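Local coordinates for protein butyrophilin subfamily 1 member A1 (PDB 4HH8) that may act as a membrane-associated receptor in the secretion of milk-fat droplets and probably inhibits the proliferation of activated T cells, at residues 161-164 with 170-173; 176-181 with 186-191; 23-28 with 208-213. The protein carries 1 engineered substitution. All blocks are in the same frame, centred on the assembly; numbering follows the deposited sequence.

Interaction 1: residues 161-164 with 170-173; sequences VQWQ and EFPS. Unlike the reference sequence in segment 161-164: Gln164 (reference Arg).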
loop_
_atom_site.group_PDB
_atom_site.type_symbol
_atom_site.label_atom_id
_atom_site.label_comp_id
_atom_site.label_asym_id
_atom_site.label_seq_id
_atom_site.Cartn_x
_atom_site.Cartn_y
_atom_site.Cartn_z
ATOM N N VAL A 161 -13.481 -4.013 9.002
ATOM C CA VAL A 161 -13.908 -4.988 9.976
ATOM C C VAL A 161 -15.300 -5.489 9.540
ATOM O O VAL A 161 -16.131 -4.694 9.184
ATOM C CB VAL A 161 -14.038 -4.347 11.359
ATOM C CG1 VAL A 161 -14.482 -5.362 12.386
ATOM C CG2 VAL A 161 -12.684 -3.663 11.827
ATOM N N GLN A 162 -15.544 -6.802 9.578
ATOM C CA GLN A 162 -16.859 -7.344 9.266
ATOM C C GLN A 162 -17.201 -8.379 10.335
ATOM O O GLN A 162 -16.423 -9.279 10.595
ATOM C CB GLN A 162 -16.873 -7.921 7.820
ATOM C CG GLN A 162 -18.024 -8.887 7.443
ATOM C CD GLN A 162 -17.635 -9.898 6.284
ATOM O OE1 GLN A 162 -16.711 -10.746 6.419
ATOM N NE2 GLN A 162 -18.357 -9.811 5.173
ATOM N N TRP A 163 -18.334 -8.221 10.987
ATOM C CA TRP A 163 -18.846 -9.241 11.896
ATOM C C TRP A 163 -19.892 -10.081 11.191
ATOM O O TRP A 163 -20.731 -9.545 10.486
ATOM C CB TRP A 163 -19.513 -8.612 13.115
ATOM C CG TRP A 163 -18.614 -7.763 13.920
ATOM C CD1 TRP A 163 -18.339 -6.428 13.724
ATOM C CD2 TRP A 163 -17.852 -8.172 15.044
ATOM N NE1 TRP A 163 -17.470 -5.984 14.673
ATOM C CE2 TRP A 163 -17.142 -7.039 15.495
ATOM C CE3 TRP A 163 -17.718 -9.389 15.746
ATOM C CZ2 TRP A 163 -16.329 -7.070 16.622
ATOM C CZ3 TRP A 163 -16.886 -9.421 16.882
ATOM C CH2 TRP A 163 -16.196 -8.261 17.290
ATOM N N GLN A 164 -19.883 -11.379 11.452
ATOM C CA GLN A 164 -20.818 -12.305 10.834
ATOM C C GLN A 164 -21.323 -13.315 11.825
ATOM O O GLN A 164 -20.556 -13.768 12.674
ATOM C CB GLN A 164 -20.111 -13.063 9.719
ATOM C CG GLN A 164 -20.303 -12.496 8.362
ATOM C CD GLN A 164 -19.750 -13.434 7.327
ATOM O OE1 GLN A 164 -18.544 -13.695 7.296
ATOM N NE2 GLN A 164 -20.623 -13.981 6.493
ATOM N N GLU A 170 -23.954 -10.612 7.972
ATOM C CA GLU A 170 -23.133 -9.504 8.480
ATOM C C GLU A 170 -23.917 -8.519 9.370
ATOM O O GLU A 170 -25.094 -8.255 9.144
ATOM C CB GLU A 170 -22.417 -8.757 7.340
ATOM C CG GLU A 170 -21.650 -7.481 7.834
ATOM C CD GLU A 170 -20.904 -6.708 6.749
ATOM O OE1 GLU A 170 -21.352 -6.708 5.575
ATOM O OE2 GLU A 170 -19.863 -6.088 7.077
ATOM N N PHE A 171 -23.268 -8.009 10.409
ATOM C CA PHE A 171 -23.822 -6.927 11.182
ATOM C C PHE A 171 -22.686 -5.975 11.554
ATOM O O PHE A 171 -21.521 -6.378 11.519
ATOM C CB PHE A 171 -24.597 -7.450 12.387
ATOM C CG PHE A 171 -23.790 -8.283 13.319
ATOM C CD1 PHE A 171 -23.169 -7.712 14.411
ATOM C CD2 PHE A 171 -23.671 -9.634 13.121
ATOM C CE1 PHE A 171 -22.425 -8.478 15.281
ATOM C CE2 PHE A 171 -22.948 -10.411 13.988
ATOM C CZ PHE A 171 -22.324 -9.820 15.085
ATOM N N PRO A 172 -22.996 -4.688 11.821
ATOM C CA PRO A 172 -21.922 -3.718 12.018
ATOM C C PRO A 172 -21.285 -3.744 13.414
ATOM O O PRO A 172 -21.851 -4.352 14.313
ATOM C CB PRO A 172 -22.615 -2.373 11.790
ATOM C CG PRO A 172 -24.018 -2.641 12.015
ATOM C CD PRO A 172 -24.273 -4.017 11.530
ATOM N N SER A 173 -20.132 -3.082 13.587
ATOM C CA SER A 173 -19.603 -2.820 14.938
ATOM C C SER A 173 -20.493 -1.840 15.710
ATOM O O SER A 173 -21.294 -1.111 15.139
ATOM C CB SER A 173 -18.168 -2.256 14.876
ATOM O OG SER A 173 -17.345 -3.040 14.008
HETATM O O HOH W 1 -19.429 -5.673 10.373
#
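The two strands of the short beta hairpin 160-165/170-171, in the second immunoglobulin domain, meet at Trp163 and Phe171, an antiparallel hydrogen-bonded pair with one direct backbone bond. Phe171 N donates to Trp163 O at 3.0 Å. A water accepts from Trp163 N at 2.8 Å. Phe171 CG sits between its backbone N and carbonyl carbon (chi1 59°), and this turns one ring face onto Trp163 CB, 3.7 Å from the ring centroid in a CH-pi contact. The two aromatic planes are tilted by 23° and so offset that little of one ring lies over the other. At the indole edge, Trp163 NE1 donates in the ring plane to Ser173 OG at 3.0 Å, a hydroxyl also bonded to Glu176 OE2. On the face that carries Gln164 and Glu170, Glu170 crosses Gln162 at about a right angle, with OE2 3.4 Å from Gln162 CG. Trp163 further packs on Cys150 and Cys204. A leucine at Trp163 would probably leave Ser173 OG without its indole donor and open a gap beside these cysteines. A core tryptophan on the C strand, set against the predicted intersheet disulfide, is a hallmark of the immunoglobulin fold.

Interaction 2: residues 176-181 with 186-191; sequences ESRNPD and FTVRAS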
loop_
_atom_site.group_PDB
_atom_site.type_symbol
_atom_site.label_atom_id
_atom_site.label_comp_id
_atom_site.label_asym_id
_atom_site.label_seq_id
_atom_site.Cartn_x
_atom_site.Cartn_y
_atom_site.Cartn_z
ATOM N N GLU A 176 -15.544 1.539 16.600
ATOM C CA GLU A 176 -14.286 1.096 16.071
ATOM C C GLU A 176 -13.250 2.152 16.275
ATOM O O GLU A 176 -13.567 3.339 16.252
ATOM C CB GLU A 176 -14.317 0.841 14.558
ATOM C CG GLU A 176 -15.543 0.168 14.031
ATOM C CD GLU A 176 -15.379 -0.292 12.589
ATOM O OE1 GLU A 176 -14.695 0.386 11.763
ATOM O OE2 GLU A 176 -15.949 -1.348 12.292
ATOM N N SER A 177 -12.005 1.679 16.309
ATOM C CA SER A 177 -10.801 2.495 16.416
ATOM C C SER A 177 -9.690 2.003 15.541
ATOM O O SER A 177 -9.441 0.808 15.509
ATOM C CB SER A 177 -10.227 2.343 17.840
ATOM O OG SER A 177 -10.535 3.513 18.475
ATOM N N ARG A 178 -8.966 2.937 14.933
ATOM C CA ARG A 178 -7.727 2.648 14.260
ATOM C C ARG A 178 -6.630 3.639 14.691
ATOM O O ARG A 178 -6.863 4.798 14.736
ATOM C CB ARG A 178 -7.934 2.711 12.741
ATOM C CG ARG A 178 -8.769 1.564 12.228
ATOM C CD ARG A 178 -9.351 1.847 10.882
ATOM N NE ARG A 178 -10.227 0.779 10.414
ATOM C CZ ARG A 178 -11.512 0.621 10.771
ATOM N NH1 ARG A 178 -12.122 1.471 11.616
ATOM N NH2 ARG A 178 -12.206 -0.367 10.236
ATOM N N ASN A 179 -5.438 3.140 14.954
ATOM C CA ASN A 179 -4.330 3.951 15.440
ATOM C C ASN A 179 -3.018 3.498 14.804
ATOM O O ASN A 179 -2.628 2.337 14.974
ATOM C CB ASN A 179 -4.184 3.836 16.964
ATOM C CG ASN A 179 -2.808 4.332 17.454
ATOM O OD1 ASN A 179 -2.563 5.557 17.554
ATOM N ND2 ASN A 179 -1.888 3.381 17.740
ATOM N N PRO A 180 -2.336 4.408 14.076
ATOM C CA PRO A 180 -1.126 4.011 13.337
ATOM C C PRO A 180 0.053 3.795 14.266
ATOM O O PRO A 180 0.218 4.551 15.207
ATOM C CB PRO A 180 -0.866 5.192 12.406
ATOM C CG PRO A 180 -1.527 6.427 13.110
ATOM C CD PRO A 180 -2.653 5.854 13.983
ATOM N N ASP A 181 0.857 2.763 14.038
ATOM C CA ASP A 181 2.086 2.572 14.836
ATOM C C ASP A 181 3.169 3.561 14.393
ATOM O O ASP A 181 2.877 4.500 13.614
ATOM C CB ASP A 181 2.528 1.108 14.872
ATOM C CG ASP A 181 3.164 0.621 13.580
ATOM O OD1 ASP A 181 3.432 1.395 12.654
ATOM O OD2 ASP A 181 3.441 -0.597 13.505
ATOM N N PHE A 186 -1.787 0.456 10.891
ATOM C CA PHE A 186 -2.956 0.529 11.750
ATOM C C PHE A 186 -3.184 -0.699 12.615
ATOM O O PHE A 186 -3.091 -1.845 12.155
ATOM C CB PHE A 186 -4.211 0.879 10.943
ATOM C CG PHE A 186 -4.086 2.177 10.225
ATOM C CD1 PHE A 186 -4.296 3.378 10.903
ATOM C CD2 PHE A 186 -3.695 2.220 8.903
ATOM C CE1 PHE A 186 -4.175 4.621 10.238
ATOM C CE2 PHE A 186 -3.525 3.481 8.225
ATOM C CZ PHE A 186 -3.780 4.667 8.900
ATOM N N THR A 187 -3.396 -0.407 13.898
ATOM C CA THR A 187 -3.999 -1.327 14.846
ATOM C C THR A 187 -5.491 -1.022 14.870
ATOM O O THR A 187 -5.900 0.141 14.848
ATOM C CB THR A 187 -3.317 -1.209 16.252
ATOM O OG1 THR A 187 -1.990 -1.716 16.133
ATOM C CG2 THR A 187 -4.006 -2.038 17.294
ATOM N N VAL A 188 -6.299 -2.079 14.808
ATOM C CA VAL A 188 -7.736 -1.918 14.697
ATOM C C VAL A 188 -8.428 -2.550 15.894
ATOM O O VAL A 188 -8.125 -3.665 16.255
ATOM C CB VAL A 188 -8.295 -2.505 13.330
ATOM C CG1 VAL A 188 -8.076 -4.000 13.228
ATOM C CG2 VAL A 188 -9.816 -2.145 13.150
ATOM N N ARG A 189 -9.334 -1.824 16.514
ATOM C CA ARG A 189 -10.144 -2.359 17.596
ATOM C C ARG A 189 -11.625 -2.191 17.209
ATOM O O ARG A 189 -12.040 -1.126 16.808
ATOM C CB ARG A 189 -9.878 -1.570 18.883
ATOM C CG ARG A 189 -8.673 -2.017 19.667
ATOM C CD ARG A 189 -8.858 -1.667 21.177
ATOM N NE ARG A 189 -7.580 -1.356 21.831
ATOM C CZ ARG A 189 -7.448 -0.656 22.966
ATOM N NH1 ARG A 189 -8.523 -0.192 23.613
ATOM N NH2 ARG A 189 -6.231 -0.409 23.462
ATOM N N ALA A 190 -12.432 -3.220 17.359
ATOM C CA ALA A 190 -13.847 -3.041 17.144
ATOM C C ALA A 190 -14.655 -3.799 18.175
ATOM O O ALA A 190 -14.314 -4.918 18.515
ATOM C CB ALA A 190 -14.209 -3.485 15.756
ATOM N N SER A 191 -15.751 -3.197 18.616
ATOM C CA SER A 191 -16.607 -3.760 19.642
ATOM C C SER A 191 -18.012 -3.901 19.190
ATOM O O SER A 191 -18.505 -3.065 18.442
ATOM C CB SER A 191 -16.632 -2.898 20.891
ATOM O OG SER A 191 -15.476 -3.235 21.620
#
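Ser177 and Arg189 grip each other backbone to backbone: Ser177 N donates to Arg189 O and Arg189 N to Ser177 O, both at 2.8 Å. Two residues along, Asn179 and Thr187 repeat the exchange, each nitrogen 3.0 Å from the other residue's oxygen, that is, Asn179 N to Thr187 O and Thr187 N to Asn179 O. The last of these four bonds is nearly straight at hydrogen (177°). Between them lies the non-hydrogen-bonded pair Arg178-Val188, whose CA-H groups turn to Thr187 O and Ser177 O.

On the face that carries Glu176, Arg178, Val188 and Phe186, the arginine and the valine run alongside each other in the same direction. Val188 CG1 takes the place between its backbone N and carbonyl carbon (chi1 63°), which sends CG2 over one face of the guanidinium, toward its rim, and 4.0 Å from Arg178 CG. Nearer the turn, Phe186 CE1 touches Pro180 CB at 4.0 Å. The guanidinium is held from its edge: Arg178 NH1 at 2.8 Å and Arg178 NH2 at 3.0 Å both reach Glu176 OE1 in the guanidinium plane and from the same face of the carboxylate, a salt bridge along strand 175-180 that fixes the rotation of the group.

Farther out, Arg178 NH2 also donates to Pro159 O, and Val161 of the facing sheet packs on Arg178, Val188 and Ala190. Backbone bonds to strand 146-155 hold the other side of strand 186-194. Strand 175-180 is the outermost strand of this sheet within the chain, joined to its neighbour in the D-E hairpin that completes the ABED sheet of an immunoglobulin sandwich.

Interaction 3: residues 23-28 with 208-213; sequences PILAVV and NLLLGQ
Leu25 and Leu210 run antiparallel alongside one another, each with its CA-CB bond aimed at the other segment, and the closest carbons of this pair of side chains are Leu25 CD1 and Leu210 CG at 3.8 Å. Leu25 CG stands opposite its backbone N (chi1 -165°), which carries both methyls out from strand 24-27 to the loop beyond. The second methyl, Leu25 CD2, fits over the backbone of that loop, 3.7 Å from Leu210 O, and also meets Leu211 CD2 at 4.1 Å. The Leu25 and Leu211 side chains run at a slant to one another. Leu211 starts out across the contact rather than into it, but its end bends nearer, so that CD2 is shared between Leu25 and the more distant Val27 CG2 at 4.4 Å.

No hydrogen bond crosses between the segments; the contact is a small, mainly apolar patch between two immunoglobulin domains. Strand 24-27 is the outermost strand of a sheet in the V-set domain, bonded along its backbone to strand 117-128, whereas 208-213 is the turn joining the F and G strands of the second domain. That turn is shaped by Asn208: its OD1 accepts from Leu211 N at 3.1 Å in an Asx motif, with a weak second bond from Leu210 N, which probably keep Leu210 and Leu211 turned to the first domain. Asn208 is paired with both Gly212 and Gln213, a G1 beta bulge, and Asn208 N donates to Gln213 O at 2.8 Å. Asn208 ND2 in turn donates to Ala129 O, tying the turn to the connection between the domains, while Leu211 packs on Ala128 and Leu210 on Pro157.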
loop_
_atom_site.group_PDB
_atom_site.type_symbol
_atom_site.label_atom_id
_atom_site.label_comp_id
_atom_site.label_asym_id
_atom_site.label_seq_id
_atom_site.Cartn_x
_atom_site.Cartn_y
_atom_site.Cartn_z
ATOM N N PRO A 23 -2.504 1.656 -10.706
ATOM C CA PRO A 23 -1.562 1.780 -9.578
ATOM C C PRO A 23 -0.671 0.562 -9.474
ATOM O O PRO A 23 -1.098 -0.532 -9.847
ATOM C CB PRO A 23 -2.490 1.837 -8.361
ATOM C CG PRO A 23 -3.770 2.492 -8.897
ATOM C CD PRO A 23 -3.902 1.938 -10.296
ATOM N N ILE A 24 0.569 0.750 -9.017
ATOM C CA ILE A 24 1.433 -0.379 -8.670
ATOM C C ILE A 24 1.158 -0.756 -7.239
ATOM O O ILE A 24 1.151 0.101 -6.348
ATOM C CB ILE A 24 2.953 -0.077 -8.801
ATOM C CG1 ILE A 24 3.280 0.497 -10.191
ATOM C CG2 ILE A 24 3.799 -1.373 -8.518
ATOM C CD1 ILE A 24 2.980 -0.450 -11.348
ATOM N N LEU A 25 0.948 -2.045 -7.015
ATOM C CA LEU A 25 0.643 -2.542 -5.677
ATOM C C LEU A 25 1.914 -3.075 -5.062
ATOM O O LEU A 25 2.574 -3.908 -5.670
ATOM C CB LEU A 25 -0.388 -3.657 -5.781
ATOM C CG LEU A 25 -1.145 -4.133 -4.535
ATOM C CD1 LEU A 25 -1.482 -2.976 -3.610
ATOM C CD2 LEU A 25 -2.419 -4.906 -4.936
ATOM N N ALA A 26 2.250 -2.614 -3.860
ATOM C CA ALA A 26 3.490 -3.020 -3.194
ATOM C C ALA A 26 3.289 -3.353 -1.699
ATOM O O ALA A 26 2.728 -2.554 -0.950
ATOM C CB ALA A 26 4.515 -1.925 -3.341
ATOM N N VAL A 27 3.749 -4.521 -1.276
ATOM C CA VAL A 27 3.654 -4.915 0.119
ATOM C C VAL A 27 4.779 -4.261 0.957
ATOM O O VAL A 27 5.930 -4.198 0.509
ATOM C CB VAL A 27 3.668 -6.443 0.240
ATOM C CG1 VAL A 27 3.806 -6.865 1.702
ATOM C CG2 VAL A 27 2.409 -7.004 -0.360
ATOM N N VAL A 28 4.445 -3.764 2.147
ATOM C CA VAL A 28 5.446 -3.193 3.078
ATOM C C VAL A 28 6.606 -4.187 3.291
ATOM O O VAL A 28 6.396 -5.373 3.500
ATOM C CB VAL A 28 4.790 -2.733 4.431
ATOM C CG1 VAL A 28 5.836 -2.471 5.552
ATOM C CG2 VAL A 28 3.955 -1.472 4.228
ATOM N N ASN A 208 -7.932 -6.369 4.245
ATOM C CA ASN A 208 -7.243 -5.358 3.466
ATOM C C ASN A 208 -7.897 -5.290 2.070
ATOM O O ASN A 208 -7.675 -6.176 1.235
ATOM C CB ASN A 208 -5.768 -5.714 3.385
ATOM C CG ASN A 208 -4.929 -4.634 2.789
ATOM O OD1 ASN A 208 -5.257 -4.123 1.739
ATOM N ND2 ASN A 208 -3.798 -4.281 3.451
ATOM N N LEU A 209 -8.669 -4.226 1.823
ATOM C CA LEU A 209 -9.450 -4.026 0.576
ATOM C C LEU A 209 -8.590 -3.835 -0.680
ATOM O O LEU A 209 -8.977 -4.220 -1.766
ATOM C CB LEU A 209 -10.369 -2.820 0.723
ATOM C CG LEU A 209 -11.349 -2.980 1.884
ATOM C CD1 LEU A 209 -12.203 -1.739 1.967
ATOM C CD2 LEU A 209 -12.193 -4.175 1.586
ATOM N N LEU A 210 -7.400 -3.290 -0.490
ATOM C CA LEU A 210 -6.433 -3.077 -1.532
ATOM C C LEU A 210 -5.813 -4.389 -2.047
ATOM O O LEU A 210 -5.686 -4.594 -3.267
ATOM C CB LEU A 210 -5.362 -2.161 -0.959
ATOM C CG LEU A 210 -4.402 -1.412 -1.852
ATOM C CD1 LEU A 210 -5.114 -0.761 -3.074
ATOM C CD2 LEU A 210 -3.729 -0.362 -0.973
ATOM N N LEU A 211 -5.435 -5.280 -1.136
ATOM C CA LEU A 211 -5.008 -6.632 -1.521
ATOM C C LEU A 211 -6.149 -7.598 -1.814
ATOM O O LEU A 211 -5.916 -8.620 -2.447
ATOM C CB LEU A 211 -4.118 -7.265 -0.433
ATOM C CG LEU A 211 -2.785 -6.600 -0.085
ATOM C CD1 LEU A 211 -2.120 -7.291 1.073
ATOM C CD2 LEU A 211 -1.853 -6.581 -1.279
ATOM N N GLY A 212 -7.364 -7.308 -1.345
ATOM C CA GLY A 212 -8.463 -8.265 -1.427
ATOM C C GLY A 212 -8.127 -9.513 -0.607
ATOM O O GLY A 212 -8.346 -10.662 -1.066
ATOM N N GLN A 213 -7.587 -9.297 0.596
ATOM C CA GLN A 213 -7.206 -10.391 1.496
ATOM C C GLN A 213 -7.712 -10.138 2.922
ATOM O O GLN A 213 -7.629 -9.018 3.432
ATOM C CB GLN A 213 -5.685 -10.583 1.530
ATOM C CG GLN A 213 -5.018 -10.920 0.181
ATOM C CD GLN A 213 -3.501 -11.056 0.293
ATOM O OE1 GLN A 213 -2.932 -10.857 1.362
ATOM N NE2 GLN A 213 -2.839 -11.395 -0.813
#

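In the fold
All three contacts are largely surface ones, but interaction 1 reaches into the core through Trp163, while interaction 2 has Val188 and Ala190 buried on its inner face. Interactions 1 and 2 are successive hairpins of the second immunoglobulin domain, one in each sheet of the sandwich; they touch directly, as where Val161 CG2 packs on Val188 CG2 at 3.5 Å. Backbone bonding dominates interaction 2, whereas interaction 1 adds a water, an aromatic pair and an indole bond. Interaction 3, its centre about 22 Å from that of interaction 1 and 19 Å from that of interaction 2, has no hydrogen bond across it and joins the two domains mainly through leucine and valine side chains.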